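Dihydropteroate synthase (Anaplasma phagocytophilum, PDB 6UCZ) probably catalyses the joining of a dihydropterin pyrophosphate to p-aminobenzoate to give dihydropteroate, a step of folate synthesis, and binds pterin-6-yl-methyl-monophosphate in its pocket. Local coordinates at residues 29-34 against 66-71; 236-241 against 271-276. One frame throughout, in Å; residues are numbered along the deposited sequence. Where two conformers were deposited one is given.

Contact 1 (29-34 against 66-71)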
ATOM      1  N   THR A  29       8.215 -15.340   1.712  1.00 57.47           N
ATOM      2  CA  THR A  29       8.096 -14.763   0.377  1.00 50.44           C
ATOM      3  C   THR A  29       7.697 -13.284   0.380  1.00 43.45           C
ATOM      4  O   THR A  29       7.196 -12.798  -0.639  1.00 47.92           O
ATOM      5  CB  THR A  29       7.109 -15.577  -0.459  1.00 60.25           C
ATOM      6  OG1 THR A  29       6.097 -16.121   0.397  1.00 71.33           O
ATOM      7  CG2 THR A  29       7.841 -16.713  -1.174  1.00 65.58           C
ATOM      8  N   THR A  30       7.885 -12.575   1.490  1.00 41.91           N
ATOM      9  CA  THR A  30       7.403 -11.202   1.620  1.00 36.51           C
ATOM     10  C   THR A  30       8.104 -10.282   0.629  1.00 32.61           C
ATOM     11  O   THR A  30       9.333 -10.299   0.513  1.00 34.37           O
ATOM     12  CB  THR A  30       7.637 -10.713   3.051  1.00 32.44           C
ATOM     13  OG1 THR A  30       6.935 -11.564   3.957  1.00 34.40           O
ATOM     14  CG2 THR A  30       7.208  -9.285   3.232  1.00 30.36           C
ATOM     15  N   LYS A  31       7.316  -9.501  -0.116  1.00 28.76           N
ATOM     16  CA  LYS A  31       7.863  -8.571  -1.090  1.00 27.47           C
ATOM     17  C   LYS A  31       7.968  -7.163  -0.512  1.00 26.63           C
ATOM     18  O   LYS A  31       7.106  -6.731   0.253  1.00 30.44           O
ATOM     19  CB  LYS A  31       7.002  -8.556  -2.359  1.00 27.00           C
ATOM     20  CG  LYS A  31       7.150  -9.835  -3.192  1.00 42.53           C
ATOM     21  CD  LYS A  31       6.348  -9.731  -4.484  1.00 53.51           C
ATOM     22  CE  LYS A  31       6.480 -10.983  -5.357  1.00 63.70           C
ATOM     23  NZ  LYS A  31       7.868 -11.241  -5.838  1.00 69.65           N
ATOM     24  N   ILE A  32       9.036  -6.457  -0.887  1.00 25.75           N
ATOM     25  CA  ILE A  32       9.278  -5.086  -0.456  1.00 24.88           C
ATOM     26  C   ILE A  32       8.662  -4.137  -1.476  1.00 28.53           C
ATOM     27  O   ILE A  32       9.062  -4.127  -2.647  1.00 24.22           O
ATOM     28  CB  ILE A  32      10.778  -4.801  -0.307  1.00 25.84           C
ATOM     29  CG1 ILE A  32      11.424  -5.774   0.685  1.00 27.47           C
ATOM     30  CG2 ILE A  32      10.980  -3.357   0.141  1.00 25.57           C
ATOM     31  CD1 ILE A  32      12.927  -5.649   0.753  1.00 28.87           C
ATOM     32  N   VAL A  33       7.711  -3.324  -1.026  1.00 23.55           N
ATOM     33  CA  VAL A  33       7.077  -2.308  -1.858  1.00 26.84           C
ATOM     34  C   VAL A  33       7.660  -0.969  -1.423  1.00 26.45           C
ATOM     35  O   VAL A  33       7.286  -0.418  -0.378  1.00 26.79           O
ATOM     36  CB  VAL A  33       5.554  -2.345  -1.719  1.00 26.59           C
ATOM     37  CG1 VAL A  33       4.896  -1.283  -2.600  1.00 27.58           C
ATOM     38  CG2 VAL A  33       5.033  -3.741  -2.042  1.00 26.30           C
ATOM     39  N   GLY A  34       8.574  -0.440  -2.232  1.00 26.61           N
ATOM     40  CA  GLY A  34       9.209   0.828  -1.913  1.00 28.50           C
ATOM     41  C   GLY A  34       8.314   2.003  -2.273  1.00 24.60           C
ATOM     42  O   GLY A  34       7.766   2.070  -3.380  1.00 28.07           O
ATOM     43  N   GLY A  66      17.113  -3.087  -3.238  1.00 33.99           N
ATOM     44  CA  GLY A  66      16.424  -4.355  -3.169  1.00 34.50           C
ATOM     45  C   GLY A  66      14.903  -4.337  -3.214  1.00 33.80           C
ATOM     46  O   GLY A  66      14.281  -5.346  -2.832  1.00 29.83           O
ATOM     47  N   ALA A  67      14.287  -3.242  -3.659  1.00 31.14           N
ATOM     48  CA  ALA A  67      12.834  -3.211  -3.772  1.00 36.16           C
ATOM     49  C   ALA A  67      12.360  -4.258  -4.769  1.00 32.70           C
ATOM     50  O   ALA A  67      12.986  -4.480  -5.811  1.00 30.09           O
ATOM     51  CB  ALA A  67      12.358  -1.824  -4.211  1.00 25.90           C
ATOM     52  N   ASP A  68      11.266  -4.927  -4.424  1.00 34.00           N
ATOM     53  CA  ASP A  68      10.569  -5.815  -5.347  1.00 33.66           C
ATOM     54  C   ASP A  68       9.547  -5.074  -6.195  1.00 29.63           C
ATOM     55  O   ASP A  68       9.302  -5.462  -7.346  1.00 26.76           O
ATOM     56  CB  ASP A  68       9.889  -6.931  -4.555  1.00 33.64           C
ATOM     57  CG  ASP A  68      10.889  -7.763  -3.770  1.00 37.83           C
ATOM     58  OD1 ASP A  68      11.782  -8.366  -4.404  1.00 33.82           O
ATOM     59  OD2 ASP A  68      10.831  -7.760  -2.517  1.00 28.31           O
ATOM     60  N   VAL A  69       8.938  -4.031  -5.633  1.00 30.80           N
ATOM     61  CA  VAL A  69       7.937  -3.195  -6.298  1.00 31.34           C
ATOM     62  C   VAL A  69       8.223  -1.744  -5.934  1.00 27.71           C
ATOM     63  O   VAL A  69       8.621  -1.453  -4.800  1.00 25.60           O
ATOM     64  CB  VAL A  69       6.492  -3.561  -5.872  1.00 25.74           C
ATOM     65  CG1 VAL A  69       5.458  -2.811  -6.730  1.00 29.98           C
ATOM     66  CG2 VAL A  69       6.253  -5.078  -5.946  1.00 25.88           C
ATOM     67  N   ILE A  70       8.035  -0.832  -6.892  1.00 26.25           N
ATOM     68  CA  ILE A  70       8.067   0.606  -6.627  0.58 23.80           C
ATOM     69  C   ILE A  70       6.631   1.115  -6.679  1.00 29.50           C
ATOM     70  O   ILE A  70       5.974   1.030  -7.726  1.00 29.50           O
ATOM     71  CB  ILE A  70       8.941   1.366  -7.638  0.58 31.26           C
ATOM     72  CG1 ILE A  70      10.318   0.719  -7.785  0.58 32.44           C
ATOM     73  CG2 ILE A  70       9.061   2.828  -7.221  0.58 30.41           C
ATOM     74  CD1 ILE A  70      11.172   0.810  -6.545  0.58 31.13           C
ATOM     75  N   ASP A  71       6.154   1.654  -5.561  1.00 27.78           N
ATOM     76  CA  ASP A  71       4.799   2.185  -5.450  1.00 29.81           C
ATOM     77  C   ASP A  71       4.845   3.695  -5.671  1.00 30.14           C
ATOM     78  O   ASP A  71       5.335   4.437  -4.816  1.00 31.83           O
ATOM     79  CB  ASP A  71       4.201   1.841  -4.086  1.00 25.02           C
ATOM     80  CG  ASP A  71       2.752   2.272  -3.947  1.00 33.59           C
ATOM     81  OD1 ASP A  71       1.948   1.933  -4.840  1.00 34.45           O
ATOM     82  OD2 ASP A  71       2.407   2.919  -2.926  1.00 39.55           O
TER
HETATM   83  O   HOH W   1      12.300  -9.685  -0.907  1.00 51.21           O
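D68 OD2 receives the backbone N-H of I32 at 2.8 Å in a nearly straight bond (176° at the hydrogen), through the lone pair turned away from OD1. With CG beside its own backbone N (chi1 -60°), the D68 carboxylate reaches back to I32, while the D68 and V69 amides both donate to I32 O. D68 N lies 2.9 Å from that oxygen, in the carbonyl plane on a lone pair, so I32 is held at both its N-H and its C=O. Further on the pairing is regular and parallel: G34 N donates to V69 O at 2.8 Å, and D71 N to G34 O at 2.7 Å. V33 and V69 point the same way from the sheet, CG2 of V33 4.1 Å from CB of V69, and V33 CG1 also meets D71 CB at 3.5 Å. Before the strand, G66 closes a Schellman motif at the end of helix 52-64, and the I32 side chain packs on helix 278-290. The D71 carboxylate is held by R274, S112 and N133. The D68 carboxylate thus extends the ladder where strand 69-73 has not yet begun, taking the place of a main-chain acceptor for I32.

Contact 2 (236-241 against 271-276). With PMM (pterin-6-yl-methyl-monophosphate), chain C.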
ATOM      1  N   VAL A 236       0.650  -4.659   3.999  1.00 29.00           N
ATOM      2  CA  VAL A 236       0.588  -3.819   5.189  1.00 28.02           C
ATOM      3  C   VAL A 236       1.460  -2.587   4.982  1.00 30.24           C
ATOM      4  O   VAL A 236       2.633  -2.704   4.608  1.00 27.62           O
ATOM      5  CB  VAL A 236       1.021  -4.582   6.455  1.00 22.29           C
ATOM      6  CG1 VAL A 236       1.129  -3.620   7.642  1.00 21.58           C
ATOM      7  CG2 VAL A 236       0.037  -5.701   6.737  1.00 22.21           C
ATOM      8  N   GLY A 237       0.890  -1.408   5.252  1.00 23.38           N
ATOM      9  CA  GLY A 237       1.626  -0.158   5.178  1.00 19.07           C
ATOM     10  C   GLY A 237       1.773   0.505   6.533  1.00 30.11           C
ATOM     11  O   GLY A 237       0.992   1.390   6.911  1.00 23.75           O
ATOM     12  N   HIS A 238       2.774   0.056   7.292  1.00 21.08           N
ATOM     13  CA  HIS A 238       3.030   0.546   8.640  1.00 23.46           C
ATOM     14  C   HIS A 238       4.114   1.612   8.688  1.00 27.71           C
ATOM     15  O   HIS A 238       4.293   2.241   9.735  1.00 27.98           O
ATOM     16  CB  HIS A 238       3.445  -0.626   9.545  1.00 21.06           C
ATOM     17  CG  HIS A 238       4.684  -1.335   9.074  1.00 24.66           C
ATOM     18  ND1 HIS A 238       4.783  -1.911   7.823  1.00 25.36           N
ATOM     19  CD2 HIS A 238       5.873  -1.558   9.684  1.00 24.48           C
ATOM     20  CE1 HIS A 238       5.981  -2.452   7.680  1.00 26.62           C
ATOM     21  NE2 HIS A 238       6.661  -2.258   8.799  1.00 26.02           N
ATOM     22  N   SER A 239       4.827   1.825   7.583  1.00 21.10           N
ATOM     23  CA  SER A 239       6.094   2.546   7.610  1.00 24.99           C
ATOM     24  C   SER A 239       5.925   3.995   8.047  1.00 26.34           C
ATOM     25  O   SER A 239       5.211   4.761   7.405  1.00 23.68           O
ATOM     26  CB  SER A 239       6.749   2.469   6.233  1.00 22.93           C
ATOM     27  OG  SER A 239       8.013   3.084   6.260  1.00 24.18           O
ATOM     28  N   ARG A 240       6.603   4.371   9.141  1.00 22.20           N
ATOM     29  CA  ARG A 240       6.631   5.728   9.675  1.00 26.55           C
ATOM     30  C   ARG A 240       5.254   6.225  10.123  1.00 23.48           C
ATOM     31  O   ARG A 240       5.100   7.415  10.402  1.00 27.02           O
ATOM     32  CB  ARG A 240       7.219   6.730   8.668  1.00 28.33           C
ATOM     33  CG  ARG A 240       8.633   6.404   8.161  1.00 29.88           C
ATOM     34  CD  ARG A 240       9.103   7.473   7.190  1.00 28.75           C
ATOM     35  NE  ARG A 240      10.447   7.192   6.702  1.00 33.38           N
ATOM     36  CZ  ARG A 240      11.067   7.901   5.770  1.00 32.60           C
ATOM     37  NH1 ARG A 240      10.463   8.939   5.210  1.00 35.83           N
ATOM     38  NH2 ARG A 240      12.291   7.568   5.394  1.00 28.82           N
ATOM     39  N   LYS A 241       4.270   5.341  10.259  1.00 20.88           N
ATOM     40  CA  LYS A 241       2.899   5.767  10.549  1.00 24.71           C
ATOM     41  C   LYS A 241       2.771   6.265  11.990  1.00 31.68           C
ATOM     42  O   LYS A 241       3.571   5.935  12.873  1.00 24.64           O
ATOM     43  CB  LYS A 241       1.931   4.613  10.292  1.00 28.40           C
ATOM     44  CG  LYS A 241       1.783   4.243   8.784  1.00 30.43           C
ATOM     45  CD  LYS A 241       0.480   4.795   8.250  1.00 30.76           C
ATOM     46  CE  LYS A 241       0.330   4.769   6.720  1.00 27.83           C
ATOM     47  NZ  LYS A 241      -0.234   3.504   6.266  1.00 27.91           N
ATOM     48  N   ASP A 271       2.307 -10.634   2.699  1.00 29.03           N
ATOM     49  CA  ASP A 271       2.834 -10.817   1.350  1.00 29.81           C
ATOM     50  C   ASP A 271       3.523  -9.569   0.819  1.00 30.11           C
ATOM     51  O   ASP A 271       4.460  -9.680   0.018  1.00 27.59           O
ATOM     52  CB  ASP A 271       1.711 -11.258   0.414  1.00 27.60           C
ATOM     53  CG  ASP A 271       0.966 -12.474   0.942  1.00 37.30           C
ATOM     54  OD1 ASP A 271       0.235 -12.325   1.948  1.00 33.47           O
ATOM     55  OD2 ASP A 271       1.102 -13.572   0.355  1.00 35.57           O
ATOM     56  N   PHE A 272       3.102  -8.387   1.261  1.00 22.66           N
ATOM     57  CA  PHE A 272       3.687  -7.138   0.789  1.00 29.67           C
ATOM     58  C   PHE A 272       3.866  -6.195   1.966  1.00 27.97           C
ATOM     59  O   PHE A 272       2.931  -6.008   2.752  1.00 26.64           O
ATOM     60  CB  PHE A 272       2.795  -6.460  -0.269  1.00 25.38           C
ATOM     61  CG  PHE A 272       2.576  -7.283  -1.512  1.00 26.41           C
ATOM     62  CD1 PHE A 272       1.535  -8.193  -1.589  1.00 26.06           C
ATOM     63  CD2 PHE A 272       3.404  -7.133  -2.603  1.00 26.02           C
ATOM     64  CE1 PHE A 272       1.336  -8.940  -2.736  1.00 28.56           C
ATOM     65  CE2 PHE A 272       3.213  -7.876  -3.752  1.00 26.01           C
ATOM     66  CZ  PHE A 272       2.180  -8.784  -3.818  1.00 29.83           C
ATOM     67  N   LEU A 273       5.029  -5.548   2.047  1.00 24.10           N
ATOM     68  CA  LEU A 273       5.267  -4.488   3.026  1.00 21.94           C
ATOM     69  C   LEU A 273       5.550  -3.195   2.277  1.00 26.28           C
ATOM     70  O   LEU A 273       6.481  -3.137   1.472  1.00 24.68           O
ATOM     71  CB  LEU A 273       6.438  -4.827   3.952  1.00 22.01           C
ATOM     72  CG  LEU A 273       6.279  -6.051   4.838  1.00 24.11           C
ATOM     73  CD1 LEU A 273       7.528  -6.233   5.709  1.00 23.23           C
ATOM     74  CD2 LEU A 273       5.019  -5.883   5.708  1.00 25.99           C
ATOM     75  N   ARG A 274       4.747  -2.164   2.541  1.00 21.51           N
ATOM     76  CA  ARG A 274       4.874  -0.872   1.878  1.00 21.88           C
ATOM     77  C   ARG A 274       5.679   0.042   2.794  1.00 21.33           C
ATOM     78  O   ARG A 274       5.201   0.430   3.871  1.00 28.84           O
ATOM     79  CB  ARG A 274       3.480  -0.314   1.570  1.00 22.32           C
ATOM     80  CG  ARG A 274       3.463   0.954   0.754  1.00 21.11           C
ATOM     81  CD  ARG A 274       2.011   1.476   0.522  1.00 19.95           C
ATOM     82  NE  ARG A 274       2.060   2.727  -0.229  1.00 21.55           N
ATOM     83  CZ  ARG A 274       2.235   3.927   0.322  1.00 26.60           C
ATOM     84  NH1 ARG A 274       2.351   4.050   1.642  1.00 24.37           N
ATOM     85  NH2 ARG A 274       2.296   5.006  -0.446  1.00 25.22           N
ATOM     86  N   VAL A 275       6.910   0.360   2.389  1.00 23.47           N
ATOM     87  CA  VAL A 275       7.902   0.911   3.305  1.00 19.41           C
ATOM     88  C   VAL A 275       8.670   2.034   2.631  1.00 23.90           C
ATOM     89  O   VAL A 275       8.802   2.081   1.401  1.00 26.05           O
ATOM     90  CB  VAL A 275       8.894  -0.178   3.796  1.00 24.34           C
ATOM     91  CG1 VAL A 275       8.171  -1.215   4.634  1.00 18.88           C
ATOM     92  CG2 VAL A 275       9.626  -0.823   2.588  1.00 24.15           C
ATOM     93  N   HIS A 276       9.198   2.941   3.460  1.00 21.09           N
ATOM     94  CA  HIS A 276      10.097   3.982   2.965  1.00 25.01           C
ATOM     95  C   HIS A 276      11.532   3.470   2.845  1.00 22.97           C
ATOM     96  O   HIS A 276      12.196   3.696   1.828  1.00 25.67           O
ATOM     97  CB  HIS A 276      10.037   5.208   3.882  1.00 27.30           C
ATOM     98  CG  HIS A 276       8.667   5.818   3.981  1.00 27.91           C
ATOM     99  ND1 HIS A 276       7.710   5.368   4.866  1.00 28.02           N
ATOM    100  CD2 HIS A 276       8.090   6.827   3.285  1.00 29.98           C
ATOM    101  CE1 HIS A 276       6.608   6.083   4.724  1.00 32.34           C
ATOM    102  NE2 HIS A 276       6.809   6.971   3.764  1.00 28.53           N
TER
HETATM  103  N5  PMM C 301      -0.632   4.357   3.221  1.00 23.60           N
HETATM  104  C6  PMM C 301      -0.484   5.512   2.563  1.00 27.14           C
HETATM  105  C7  PMM C 301      -0.655   5.578   1.193  1.00 21.05           C
HETATM  106  N8  PMM C 301      -0.986   4.534   0.425  1.00 23.12           N
HETATM  107  N1  PMM C 301      -1.452   2.305   0.294  1.00 21.58           N
HETATM  108  C2  PMM C 301      -1.625   1.130   0.888  1.00 23.88           C
HETATM  109  N2  PMM C 301      -1.970   0.062   0.161  1.00 21.81           N
HETATM  110  N3  PMM C 301      -1.483   0.947   2.237  1.00 19.77           N
HETATM  111  C4  PMM C 301      -1.163   1.935   3.140  1.00 21.14           C
HETATM  112  O4  PMM C 301      -1.079   1.696   4.344  1.00 28.24           O
HETATM  113  C4A PMM C 301      -0.963   3.262   2.519  1.00 22.95           C
HETATM  114  C8A PMM C 301      -1.130   3.383   1.092  1.00 22.85           C
HETATM  115  C9  PMM C 301      -0.184   6.721   3.413  1.00 33.17           C
HETATM  116  O10 PMM C 301       1.165   6.625   3.915  1.00 46.55           O
HETATM  117  PA  PMM C 301       2.360   7.576   3.379  1.00 48.26           P
HETATM  118  O1P PMM C 301       3.530   7.285   4.332  1.00 53.73           O
HETATM  119  O2P PMM C 301       1.939   9.020   3.618  1.00 53.51           O
HETATM  120  O3P PMM C 301       2.659   7.271   1.948  1.00 45.81           O
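At the C-terminal end of the parallel sheet, strand 272-275 and the loop after strand 235-236 form one wall of the pterin pocket. The ladder is short: V236 N donates to F272 O at 2.9 Å and R274 N to V236 O at 3.0 Å. Beyond it the loop makes a type II turn from H238 to K241 and meets H276. With its hydroxyl swung opposite the backbone N (chi1 -176°), S239 OG shares a hydrogen bond with H276 ND1 at 2.7 Å, at the ring edge. Over one face of that imidazole lies R240, its CD 3.6 Å from the ring centroid and its guanidinium stacked at 4° between planes; D255 holds R240 NE. R274 runs out extended and lays its guanidinium over the pterin, with PMM N8 above the centre of one face, while NH1 donates to phosphate O3P at 3.3 Å and NH2 weakly. D71 and D114 hold R274 through salt bridges. K241 NZ donates to PMM N5 at 3.2 Å and to L208 O, and lies 2.8 Å from PMM O4. A site at the C-terminal strand ends is usual in TIM barrels; here, as in other dihydropteroate synthases, it holds the pterin.

The centres of contacts 1 and 2 lie about 10 Å apart in one parallel sheet, where strands 69-73, 31-37, 272-275 and 235-236 stand in that order. Contact 1 is complete before contact 2 begins along the chain; the last strand, 272-275, returns to lie beside the first, 31-37, as expected when a TIM barrel closes. Strand 31-37 borders both 69-73 and 272-275, so the two contacts meet directly: D71 OD2 forms a salt bridge with R274 NE at 2.7 Å, and K31 packs on F272. Helix 278-290 lies against residues of both. Through the salt bridge, contact 1 provides a second-shell carboxylate for the arginine that contact 2 places against the pterin.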